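Local coordinates for protein endo-1,4-beta-xylanase (Pseudoalteromonas haloplanktis, PDB 1H12) that hydrolyses internal beta-1,4 linkages of xylan as a cold-adapted member of glycoside hydrolase family 8, at residues Phe41-Asn44 against Leu49-Pro52; Gln80-Thr85 against Arg379-Ser384. One frame throughout, in Å; residues are numbered along the deposited sequence.

In the fold
Contacts 1 and 2 illustrate how the (alpha/alpha)6 barrel of family 8 glycoside hydrolases joins its periphery to its core. The centre of contact 1, where a loop packs on an outer strand, lies about 20 Å from the centre of the chain; that of contact 2, between two helices, is buried about 9 Å from it. The two contact centres are 12 Å apart, yet the contacts touch: L49 CD2 comes within 3.7 Å of Y380 CA, and F41 CZ within 3.8 Å of G83 O. Contact 2 also reaches the sugar, for N382 lines the xylose pocket with Q327, G341, E342 and Y378, and the side chain of Y381 is about 7 Å from bound alpha-xylose.

Contact 1: Phe41-Asn44 against Leu49-Pro52; sequences FGYN and LYYP
F41 and Y50 meet where the loop leaving helix 29-40 folds back on strand 50-55, an outermost strand of the antiparallel sheet beside the helical barrel. The case illustrates how aromatic rings can join a loop to a sheet without a hydrogen bond between the two segments. The F41 ring presents one ortho carbon, CD2, to a face of the Y50 ring, 3.3 Å above its plane and offset toward the rim. The planes are inclined at 44° and the centroids lie 4.9 Å apart, an oblique pairing. The backbone of F41 joins in as well, its O atom coming to 3.4 Å from Y50 CD1. Y50 can meet both because its CG stands anti to the backbone N (chi1 168°), so that the two side chains cross at about a right angle.

Further along the loop, the side chains of Y43 and P52 approach each other from opposite directions. The CE1 edge of Y43 lies 4.0 Å from Y50 O, which is near the plane of the Y43 ring, and its OH is 4.1 Å from P52 CD. Beyond this first shell, helix 93-107 packs on both F41 and Y50 through E95 and L99; N98 of that helix bonds the Y50 hydroxyl, and H62 stacks on the Y50 ring. An alanine in place of this tyrosine would probably leave F41 CD2 without the ring face it rests on and N98 ND2 without its hydroxyl partner. The loop bends through an inverse gamma turn centred on Y43, with a weak bond from N44 N to G42 O. N44 ties the ends together: its ND2 donates to N39 O, while its OD1 accepts from the backbone N of both T46 and Q48.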
ATOM      1  N   PHE A  41       5.287  11.947  11.981  1.00  8.99           N
ATOM      2  CA  PHE A  41       4.600  13.196  11.732  1.00  8.88           C
ATOM      3  C   PHE A  41       5.141  14.354  12.593  1.00 11.04           C
ATOM      4  O   PHE A  41       4.624  15.427  12.517  1.00 14.83           O
ATOM      5  CB  PHE A  41       3.106  13.032  11.857  1.00  9.67           C
ATOM      6  CG  PHE A  41       2.490  12.280  10.678  1.00  8.94           C
ATOM      7  CD1 PHE A  41       2.591  10.895  10.592  1.00  9.32           C
ATOM      8  CD2 PHE A  41       1.816  12.951   9.681  1.00  9.38           C
ATOM      9  CE1 PHE A  41       2.040  10.236   9.540  1.00 10.11           C
ATOM     10  CE2 PHE A  41       1.256  12.279   8.630  1.00 10.15           C
ATOM     11  CZ  PHE A  41       1.362  10.956   8.528  1.00 10.24           C
ATOM     12  N   GLY A  42       6.223  14.147  13.283  1.00 11.61           N
ATOM     13  CA  GLY A  42       6.802  15.169  14.147  1.00 12.45           C
ATOM     14  C   GLY A  42       8.007  15.793  13.480  1.00 12.24           C
ATOM     15  O   GLY A  42       8.651  15.213  12.611  1.00 12.53           O
ATOM     16  N   TYR A  43       8.349  17.004  13.939  1.00 13.16           N
ATOM     17  CA  TYR A  43       9.413  17.761  13.306  1.00 13.80           C
ATOM     18  C   TYR A  43      10.757  17.424  13.936  1.00 15.20           C
ATOM     19  O   TYR A  43      11.465  18.308  14.478  1.00 20.13           O
ATOM     20  CB  TYR A  43       9.110  19.260  13.338  1.00 14.90           C
ATOM     21  CG  TYR A  43       7.888  19.699  12.530  1.00 14.92           C
ATOM     22  CD1 TYR A  43       7.315  18.939  11.548  1.00 14.63           C
ATOM     23  CD2 TYR A  43       7.443  20.971  12.703  1.00 20.81           C
ATOM     24  CE1 TYR A  43       6.224  19.356  10.850  1.00 16.28           C
ATOM     25  CE2 TYR A  43       6.370  21.472  11.983  1.00 22.21           C
ATOM     26  CZ  TYR A  43       5.758  20.611  11.032  1.00 19.91           C
ATOM     27  OH  TYR A  43       4.705  21.033  10.344  1.00 23.73           O
ATOM     28  N   ASN A  44      11.224  16.225  13.750  1.00 13.90           N
ATOM     29  CA  ASN A  44      12.448  15.698  14.364  1.00 13.77           C
ATOM     30  C   ASN A  44      13.568  15.381  13.412  1.00 14.42           C
ATOM     31  O   ASN A  44      14.699  15.142  13.860  1.00 15.95           O
ATOM     32  CB  ASN A  44      12.131  14.461  15.206  1.00 13.80           C
ATOM     33  CG  ASN A  44      11.383  13.383  14.404  1.00 12.27           C
ATOM     34  OD1 ASN A  44      11.939  12.855  13.400  1.00 12.50           O
ATOM     35  ND2 ASN A  44      10.144  13.084  14.809  1.00 12.86           N
ATOM     36  N   LEU A  49       8.733  11.897   8.236  1.00  8.62           N
ATOM     37  CA  LEU A  49       8.442  11.858   6.808  1.00  8.33           C
ATOM     38  C   LEU A  49       7.497  13.003   6.351  1.00  8.01           C
ATOM     39  O   LEU A  49       7.362  13.220   5.150  1.00  8.79           O
ATOM     40  CB  LEU A  49       7.842  10.505   6.389  1.00  8.33           C
ATOM     41  CG  LEU A  49       8.849   9.371   6.426  1.00  9.85           C
ATOM     42  CD1 LEU A  49       8.178   8.041   6.206  1.00 10.58           C
ATOM     43  CD2 LEU A  49       9.956   9.601   5.406  1.00 11.27           C
ATOM     44  N   TYR A  50       6.825  13.633   7.294  1.00  8.40           N
ATOM     45  CA  TYR A  50       5.799  14.631   7.044  1.00  8.66           C
ATOM     46  C   TYR A  50       6.411  16.021   7.150  1.00  8.59           C
ATOM     47  O   TYR A  50       6.875  16.397   8.230  1.00  9.80           O
ATOM     48  CB  TYR A  50       4.717  14.428   8.104  1.00 10.02           C
ATOM     49  CG  TYR A  50       3.637  15.471   8.294  1.00  8.86           C
ATOM     50  CD1 TYR A  50       3.631  16.313   9.425  1.00  8.85           C
ATOM     51  CD2 TYR A  50       2.529  15.505   7.479  1.00  8.82           C
ATOM     52  CE1 TYR A  50       2.566  17.128   9.689  1.00  9.12           C
ATOM     53  CE2 TYR A  50       1.471  16.331   7.753  1.00  9.15           C
ATOM     54  CZ  TYR A  50       1.489  17.176   8.862  1.00  9.27           C
ATOM     55  OH  TYR A  50       0.414  18.003   9.108  1.00 10.23           O
ATOM     56  N   TYR A  51       6.446  16.762   6.045  1.00  8.33           N
ATOM     57  CA  TYR A  51       7.109  18.047   5.957  1.00  8.50           C
ATOM     58  C   TYR A  51       6.193  19.112   5.415  1.00  7.98           C
ATOM     59  O   TYR A  51       5.401  18.881   4.495  1.00  8.44           O
ATOM     60  CB  TYR A  51       8.325  17.939   5.019  1.00  9.54           C
ATOM     61  CG  TYR A  51       9.469  17.167   5.621  1.00  9.47           C
ATOM     62  CD1 TYR A  51       9.512  15.803   5.606  1.00  9.87           C
ATOM     63  CD2 TYR A  51      10.525  17.865   6.239  1.00 11.41           C
ATOM     64  CE1 TYR A  51      10.558  15.120   6.193  1.00 11.32           C
ATOM     65  CE2 TYR A  51      11.568  17.154   6.828  1.00 12.54           C
ATOM     66  CZ  TYR A  51      11.582  15.783   6.805  1.00 12.01           C
ATOM     67  OH  TYR A  51      12.603  15.061   7.390  1.00 14.44           O
ATOM     68  N   PRO A  52       6.297  20.324   5.952  1.00  8.60           N
ATOM     69  CA  PRO A  52       5.539  21.445   5.398  1.00  8.96           C
ATOM     70  C   PRO A  52       6.115  21.941   4.096  1.00  8.90           C
ATOM     71  O   PRO A  52       7.327  21.913   3.864  1.00 10.17           O
ATOM     72  CB  PRO A  52       5.676  22.519   6.519  1.00  9.83           C
ATOM     73  CG  PRO A  52       6.984  22.241   7.133  1.00 12.16           C
ATOM     74  CD  PRO A  52       7.155  20.710   7.098  1.00 10.13           C
TER

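Contact 2: Gln80-Thr85 against Arg379-Ser384; sequences QSWGMT and RYYNGS. With XYP (beta-D-xylopyranose), chain B.
W82 has its CG anti to its own carbonyl carbon (chi1 -64°), whereas Y381 turns its CG anti to the backbone N (chi1 -174°), and these two settings bring the indole's six-membered ring up to the phenol. W82 CZ3 lies at the edge of the Y381 ring, in its plane, and W82 CH2 is 3.8 Å from Y381 CE1. On the same indole, CE3 rests 3.8 Å from S384 CB, while the Y380 hydroxyl comes no nearer than 4.1 Å to CZ3. A single large side chain thus spans two helices: the axes of segments 80-85 and 379-384 approach to 11.1 Å, at 32°, running in the same general direction, consistent with neighbouring inner helices of an (alpha/alpha)6 barrel. Y148 of helix 143-160 meets W82 edge-to-face, and the Y381 hydroxyl bonds F280 O and R284.

S384 OG is satisfied within its own helix, donating to Y380 O over 2.8 Å, a carbonyl that also accepts from S384 N. With its hydroxyl engaged there, the serine offers W82 its methylene. N382, next in sequence to Y381, lines the xylose pocket, so this essentially van der Waals interface lies one residue from the sugar site.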
ATOM      1  N   GLN A  80       2.167   9.785  -0.165  1.00  6.63           N
ATOM      2  CA  GLN A  80       1.166  10.787   0.219  1.00  6.37           C
ATOM      3  C   GLN A  80      -0.125  10.091   0.663  1.00  6.41           C
ATOM      4  O   GLN A  80      -0.702  10.407   1.711  1.00  7.06           O
ATOM      5  CB  GLN A  80       0.928  11.735  -0.923  1.00  7.43           C
ATOM      6  CG  GLN A  80       0.197  13.030  -0.539  1.00  8.09           C
ATOM      7  CD  GLN A  80       1.188  14.056   0.104  1.00 29.89           C
ATOM      8  OE1 GLN A  80       0.601  15.184   0.424  1.00 10.53           O
ATOM      9  NE2 GLN A  80       2.304  13.761   0.316  1.00 49.77           N
ATOM     10  N   SER A  81      -0.595   9.147  -0.177  1.00  6.44           N
ATOM     11  CA  SER A  81      -1.830   8.456   0.075  1.00  6.70           C
ATOM     12  C   SER A  81      -1.748   7.518   1.269  1.00  6.73           C
ATOM     13  O   SER A  81      -2.716   7.376   2.036  1.00  7.14           O
ATOM     14  CB  SER A  81      -2.252   7.711  -1.198  1.00  7.20           C
ATOM     15  OG  SER A  81      -1.457   6.554  -1.442  1.00  8.27           O
ATOM     16  N   TRP A  82      -0.603   6.896   1.471  1.00  6.71           N
ATOM     17  CA  TRP A  82      -0.353   6.061   2.631  1.00  7.09           C
ATOM     18  C   TRP A  82      -0.375   6.901   3.886  1.00  7.17           C
ATOM     19  O   TRP A  82      -0.944   6.491   4.924  1.00  7.74           O
ATOM     20  CB  TRP A  82       0.952   5.287   2.493  1.00  6.99           C
ATOM     21  CG  TRP A  82       0.987   4.299   1.383  1.00  7.03           C
ATOM     22  CD1 TRP A  82      -0.073   3.675   0.802  1.00  7.81           C
ATOM     23  CD2 TRP A  82       2.148   3.821   0.696  1.00  7.19           C
ATOM     24  NE1 TRP A  82       0.370   2.837  -0.196  1.00  8.61           N
ATOM     25  CE2 TRP A  82       1.710   2.903  -0.284  1.00  7.94           C
ATOM     26  CE3 TRP A  82       3.515   4.103   0.768  1.00  8.21           C
ATOM     27  CZ2 TRP A  82       2.577   2.266  -1.152  1.00  8.95           C
ATOM     28  CZ3 TRP A  82       4.376   3.482  -0.094  1.00  9.62           C
ATOM     29  CH2 TRP A  82       3.906   2.557  -1.029  1.00 10.13           C
ATOM     30  N   GLY A  83       0.222   8.089   3.834  1.00  6.93           N
ATOM     31  CA  GLY A  83       0.204   8.981   4.989  1.00  7.27           C
ATOM     32  C   GLY A  83      -1.196   9.434   5.359  1.00  6.92           C
ATOM     33  O   GLY A  83      -1.541   9.495   6.533  1.00  7.44           O
ATOM     34  N   MET A  84      -2.014   9.754   4.359  1.00  7.08           N
ATOM     35  CA  MET A  84      -3.412  10.075   4.631  1.00  6.80           C
ATOM     36  C   MET A  84      -4.149   8.904   5.269  1.00  6.73           C
ATOM     37  O   MET A  84      -4.969   9.072   6.183  1.00  7.36           O
ATOM     38  CB  MET A  84      -4.122  10.491   3.333  1.00  6.90           C
ATOM     39  CG  MET A  84      -3.749  11.898   2.856  1.00  7.01           C
ATOM     40  SD  MET A  84      -4.257  12.238   1.173  1.00  7.53           S
ATOM     41  CE  MET A  84      -6.031  11.936   1.287  1.00  8.47           C
ATOM     42  N   THR A  85      -3.885   7.707   4.780  1.00  6.62           N
ATOM     43  CA  THR A  85      -4.512   6.520   5.308  1.00  6.77           C
ATOM     44  C   THR A  85      -4.152   6.326   6.784  1.00  6.86           C
ATOM     45  O   THR A  85      -5.000   6.057   7.622  1.00  7.75           O
ATOM     46  CB  THR A  85      -4.166   5.312   4.447  1.00  7.25           C
ATOM     47  OG1 THR A  85      -4.624   5.522   3.119  1.00  7.62           O
ATOM     48  CG2 THR A  85      -4.821   4.052   4.963  1.00  8.52           C
ATOM     49  N   ARG A 379      14.459   5.799   4.886  1.00 10.90           N
ATOM     50  CA  ARG A 379      13.285   5.715   5.688  1.00  9.97           C
ATOM     51  C   ARG A 379      11.974   5.965   4.963  1.00  9.60           C
ATOM     52  O   ARG A 379      10.921   5.678   5.533  1.00  9.92           O
ATOM     53  CB  ARG A 379      13.383   6.593   6.933  1.00 10.48           C
ATOM     54  CG  ARG A 379      13.293   8.078   6.656  1.00 10.30           C
ATOM     55  CD  ARG A 379      13.385   8.849   7.941  1.00 11.22           C
ATOM     56  NE  ARG A 379      13.228  10.276   7.851  1.00 10.91           N
ATOM     57  CZ  ARG A 379      14.205  11.124   7.658  1.00 12.82           C
ATOM     58  NH1 ARG A 379      15.456  10.673   7.355  1.00 15.27           N
ATOM     59  NH2 ARG A 379      13.963  12.401   7.770  1.00 14.12           N
ATOM     60  N   TYR A 380      11.970   6.546   3.766  1.00  9.41           N
ATOM     61  CA  TYR A 380      10.672   6.761   3.103  1.00  8.68           C
ATOM     62  C   TYR A 380       9.922   5.490   2.917  1.00  8.97           C
ATOM     63  O   TYR A 380       8.789   5.342   3.325  1.00 10.65           O
ATOM     64  CB  TYR A 380      10.863   7.501   1.772  1.00  9.25           C
ATOM     65  CG  TYR A 380       9.636   7.357   0.872  1.00  9.18           C
ATOM     66  CD1 TYR A 380       8.510   8.101   1.062  1.00 10.04           C
ATOM     67  CD2 TYR A 380       9.656   6.461  -0.181  1.00  9.85           C
ATOM     68  CE1 TYR A 380       7.393   7.937   0.259  1.00 10.02           C
ATOM     69  CE2 TYR A 380       8.532   6.285  -1.006  1.00  9.09           C
ATOM     70  CZ  TYR A 380       7.390   7.027  -0.755  1.00  8.62           C
ATOM     71  OH  TYR A 380       6.257   6.877  -1.545  1.00  9.86           O
ATOM     72  N   TYR A 381      10.515   4.536   2.228  1.00 10.21           N
ATOM     73  CA  TYR A 381       9.701   3.381   1.899  1.00 11.29           C
ATOM     74  C   TYR A 381       9.617   2.457   3.113  1.00 11.31           C
ATOM     75  O   TYR A 381       8.479   1.977   3.475  1.00 12.56           O
ATOM     76  CB  TYR A 381      10.131   2.694   0.653  1.00 12.50           C
ATOM     77  CG  TYR A 381       9.245   1.553   0.159  1.00 12.22           C
ATOM     78  CD1 TYR A 381       7.900   1.678   0.019  1.00 14.44           C
ATOM     79  CD2 TYR A 381       9.761   0.309  -0.183  1.00 11.62           C
ATOM     80  CE1 TYR A 381       7.104   0.625  -0.359  1.00 14.50           C
ATOM     81  CE2 TYR A 381       9.031  -0.673  -0.663  1.00 12.48           C
ATOM     82  CZ  TYR A 381       7.633  -0.544  -0.729  1.00 11.93           C
ATOM     83  OH  TYR A 381       6.789  -1.575  -1.109  1.00 10.91           O
ATOM     84  N   ASN A 382      10.749   2.270   3.816  1.00  9.73           N
ATOM     85  CA  ASN A 382      10.727   1.481   5.048  1.00  9.63           C
ATOM     86  C   ASN A 382       9.786   2.038   6.093  1.00  8.38           C
ATOM     87  O   ASN A 382       9.027   1.296   6.709  1.00  9.14           O
ATOM     88  CB  ASN A 382      12.130   1.330   5.607  1.00  9.95           C
ATOM     89  CG  ASN A 382      13.005   0.398   4.748  1.00 11.80           C
ATOM     90  OD1 ASN A 382      14.183   0.781   4.424  1.00 17.48           O
ATOM     91  ND2 ASN A 382      12.543  -0.718   4.426  1.00 10.23           N
ATOM     92  N   GLY A 383       9.836   3.340   6.316  1.00  8.58           N
ATOM     93  CA  GLY A 383       9.053   3.989   7.325  1.00  8.38           C
ATOM     94  C   GLY A 383       7.574   4.079   6.967  1.00  7.90           C
ATOM     95  O   GLY A 383       6.720   3.966   7.847  1.00  8.24           O
ATOM     96  N   SER A 384       7.256   4.265   5.685  1.00  8.04           N
ATOM     97  CA  SER A 384       5.863   4.311   5.294  1.00  8.29           C
ATOM     98  C   SER A 384       5.191   2.952   5.535  1.00  7.66           C
ATOM     99  O   SER A 384       4.067   2.875   6.032  1.00  8.38           O
ATOM    100  CB  SER A 384       5.746   4.684   3.837  1.00  8.65           C
ATOM    101  OG  SER A 384       6.103   6.022   3.563  1.00  9.42           O
TER
HETATM  102  O1  XYP B 501      18.546   0.983   6.430  0.65 33.23           O
HETATM  103  C1  XYP B 501      18.667   0.212   5.220  0.65 32.06           C
HETATM  104  C2  XYP B 501      17.351  -0.156   4.761  0.65 28.91           C
HETATM  105  C3  XYP B 501      17.332  -0.928   3.494  0.65 25.34           C
HETATM  106  C4  XYP B 501      18.382  -0.375   2.518  0.65 29.72           C
HETATM  107  C5  XYP B 501      19.710  -0.107   3.203  0.65 31.37           C
HETATM  108  O2  XYP B 501      16.555  -0.837   5.733  0.65 30.33           O
HETATM  109  O3  XYP B 501      16.017  -0.984   2.943  0.65 19.84           O
HETATM  110  O4  XYP B 501      18.531  -1.165   1.369  0.65 32.92           O
HETATM  111  O5  XYP B 501      19.483   0.734   4.340  0.65 30.28           O